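PDB 2A9F: putative malic enzyme ((S)-malate:NAD+ oxidoreductase (decarboxylating)), which probably catalyses the NAD-dependent oxidative decarboxylation of (S)-malate with the help of a divalent metal ion such as magnesium or manganese. Local coordinates for residues 169-174 / 286-291. Sequence-based numbering, arbitrary orientation.
Sequences IVVLAA and FAMANP
In the NAD-binding domain of this putative malic enzyme, helix 162-180 packs against strand 284-287 and the loop it leads into, through Val-171 and Ala-174 on the helix and Phe-286 and Met-288 on the other side. The two branches of Val-171 divide the work. CG1, anti to the backbone N (chi1 170°), lies over one face of the Phe-286 ring, 4.3 Å from its CG, while CG2 meets the thioether of Met-288, 3.9 Å from SD. Three residues further along the helix, Ala-174 CB approaches the far end of the same ring obliquely, 3.8 Å from Phe-286 CZ. Bends at chi2 (-53°) and chi3 (88°) fold the Met-288 chain, which passes alongside Val-171 with both SD and CG near its CG2, CG at 4.0 Å. Ala-287, between Phe-286 and Met-288, is the centre of an inverse gamma turn, after which the chain leads to Asn-290, predicted to bind (S)-malate. Ile-319 touches both Val-171 and Met-288, and Ile-175 and Ser-178 extend the helix surface against Phe-286. Behind, helix 342-354 packs on Ile-169, Leu-172 and Ala-173, while strand 284-287 runs between parallel strands 262-264 and 307-310.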
ATOM      1  N   ILE A 169      -0.325  -9.659  24.945  1.00 56.50           N
ATOM      2  CA  ILE A 169       0.408 -10.894  24.677  1.00 54.85           C
ATOM      3  C   ILE A 169       1.767 -10.901  25.359  1.00 54.33           C
ATOM      4  O   ILE A 169       2.294 -11.960  25.687  1.00 54.80           O
ATOM      5  CB  ILE A 169       0.652 -11.090  23.177  1.00 53.94           C
ATOM      6  CG1 ILE A 169      -0.663 -11.012  22.418  1.00 54.70           C
ATOM      7  CG2 ILE A 169       1.294 -12.428  22.936  1.00 55.00           C
ATOM      8  CD1 ILE A 169      -0.488 -10.653  20.974  1.00 55.34           C
ATOM      9  N   VAL A 170       2.344  -9.724  25.561  1.00 52.26           N
ATOM     10  CA  VAL A 170       3.641  -9.662  26.206  1.00 52.83           C
ATOM     11  C   VAL A 170       3.457  -9.697  27.711  1.00 52.43           C
ATOM     12  O   VAL A 170       4.334 -10.152  28.449  1.00 52.05           O
ATOM     13  CB  VAL A 170       4.412  -8.398  25.787  1.00 53.00           C
ATOM     14  CG1 VAL A 170       5.762  -8.347  26.490  1.00 51.35           C
ATOM     15  CG2 VAL A 170       4.599  -8.400  24.284  1.00 52.76           C
ATOM     16  N   VAL A 171       2.307  -9.216  28.168  1.00 51.83           N
ATOM     17  CA  VAL A 171       2.016  -9.232  29.589  1.00 49.37           C
ATOM     18  C   VAL A 171       1.720 -10.676  29.968  1.00 47.98           C
ATOM     19  O   VAL A 171       2.121 -11.150  31.031  1.00 46.32           O
ATOM     20  CB  VAL A 171       0.817  -8.342  29.924  1.00 49.02           C
ATOM     21  CG1 VAL A 171       0.386  -8.565  31.382  1.00 47.16           C
ATOM     22  CG2 VAL A 171       1.203  -6.870  29.707  1.00 49.06           C
ATOM     23  N   LEU A 172       1.049 -11.376  29.065  1.00 46.37           N
ATOM     24  CA  LEU A 172       0.711 -12.759  29.291  1.00 46.15           C
ATOM     25  C   LEU A 172       1.981 -13.592  29.339  1.00 47.58           C
ATOM     26  O   LEU A 172       2.067 -14.573  30.086  1.00 48.71           O
ATOM     27  CB  LEU A 172      -0.207 -13.267  28.180  1.00 43.05           C
ATOM     28  CG  LEU A 172      -0.869 -14.623  28.435  1.00 43.65           C
ATOM     29  CD1 LEU A 172      -1.495 -14.639  29.834  1.00 47.27           C
ATOM     30  CD2 LEU A 172      -1.928 -14.877  27.388  1.00 43.63           C
ATOM     31  N   ALA A 173       2.977 -13.201  28.553  1.00 47.66           N
ATOM     32  CA  ALA A 173       4.224 -13.953  28.530  1.00 47.92           C
ATOM     33  C   ALA A 173       5.010 -13.605  29.775  1.00 48.11           C
ATOM     34  O   ALA A 173       5.714 -14.456  30.340  1.00 46.79           O
ATOM     35  CB  ALA A 173       5.034 -13.613  27.282  1.00 47.28           C
ATOM     36  N   ALA A 174       4.871 -12.350  30.199  1.00 46.29           N
ATOM     37  CA  ALA A 174       5.569 -11.859  31.374  1.00 45.71           C
ATOM     38  C   ALA A 174       5.086 -12.536  32.657  1.00 46.13           C
ATOM     39  O   ALA A 174       5.792 -12.543  33.662  1.00 44.59           O
ATOM     40  CB  ALA A 174       5.410 -10.356  31.486  1.00 45.22           C
ATOM     41  N   PHE A 286       1.768  -5.281  37.148  1.00 56.73           N
ATOM     42  CA  PHE A 286       1.962  -4.819  35.776  1.00 57.15           C
ATOM     43  C   PHE A 286       1.194  -3.539  35.519  1.00 57.19           C
ATOM     44  O   PHE A 286       0.051  -3.566  35.093  1.00 56.95           O
ATOM     45  CB  PHE A 286       1.548  -5.909  34.786  1.00 56.88           C
ATOM     46  CG  PHE A 286       2.487  -7.070  34.769  1.00 60.47           C
ATOM     47  CD1 PHE A 286       3.774  -6.925  34.269  1.00 60.06           C
ATOM     48  CD2 PHE A 286       2.125  -8.286  35.331  1.00 62.94           C
ATOM     49  CE1 PHE A 286       4.688  -7.974  34.337  1.00 61.30           C
ATOM     50  CE2 PHE A 286       3.033  -9.341  35.403  1.00 62.98           C
ATOM     51  CZ  PHE A 286       4.316  -9.187  34.909  1.00 62.44           C
ATOM     52  N   ALA A 287       1.831  -2.413  35.803  1.00 57.71           N
ATOM     53  CA  ALA A 287       1.199  -1.123  35.603  1.00 57.61           C
ATOM     54  C   ALA A 287       1.461  -0.701  34.170  1.00 57.76           C
ATOM     55  O   ALA A 287       2.458  -0.039  33.882  1.00 59.76           O
ATOM     56  CB  ALA A 287       1.772  -0.116  36.566  1.00 57.85           C
ATOM     57  N   MET A 288       0.556  -1.097  33.276  1.00 56.98           N
ATOM     58  CA  MET A 288       0.669  -0.809  31.853  1.00 56.13           C
ATOM     59  C   MET A 288       0.210   0.567  31.418  1.00 56.45           C
ATOM     60  O   MET A 288       0.338   0.917  30.247  1.00 56.10           O
ATOM     61  CB  MET A 288      -0.103  -1.859  31.061  1.00 55.68           C
ATOM     62  CG  MET A 288       0.421  -3.259  31.262  1.00 55.80           C
ATOM     63  SD  MET A 288       2.185  -3.319  30.925  1.00 52.92           S
ATOM     64  CE  MET A 288       2.850  -2.926  32.485  1.00 55.62           C
ATOM     65  N   ALA A 289      -0.337   1.346  32.343  1.00 57.90           N
ATOM     66  CA  ALA A 289      -0.804   2.674  31.989  1.00 61.11           C
ATOM     67  C   ALA A 289       0.324   3.498  31.365  1.00 62.72           C
ATOM     68  O   ALA A 289       1.425   3.611  31.921  1.00 60.74           O
ATOM     69  CB  ALA A 289      -1.370   3.385  33.205  1.00 58.95           C
ATOM     70  N   ASN A 290       0.015   4.040  30.189  1.00 66.18           N
ATOM     71  CA  ASN A 290       0.893   4.879  29.369  1.00 69.60           C
ATOM     72  C   ASN A 290       1.548   5.965  30.236  1.00 70.85           C
ATOM     73  O   ASN A 290       1.187   6.116  31.402  1.00 72.48           O
ATOM     74  CB  ASN A 290       0.034   5.533  28.298  1.00 70.30           C
ATOM     75  CG  ASN A 290      -0.953   6.518  28.893  1.00 73.84           C
ATOM     76  OD1 ASN A 290      -0.563   7.593  29.365  1.00 72.50           O
ATOM     77  ND2 ASN A 290      -2.231   6.148  28.901  1.00 74.86           N
ATOM     78  N   PRO A 291       2.450   6.787  29.655  1.00 71.34           N
ATOM     79  CA  PRO A 291       3.112   7.831  30.438  1.00 71.01           C
ATOM     80  C   PRO A 291       3.094   7.616  31.946  1.00 69.94           C
ATOM     81  O   PRO A 291       4.028   7.032  32.497  1.00 69.31           O
ATOM     82  CB  PRO A 291       2.377   9.086  29.988  1.00 71.29           C
ATOM     83  CG  PRO A 291       2.211   8.823  28.476  1.00 73.70           C
ATOM     84  CD  PRO A 291       2.299   7.280  28.275  1.00 72.17           C
TER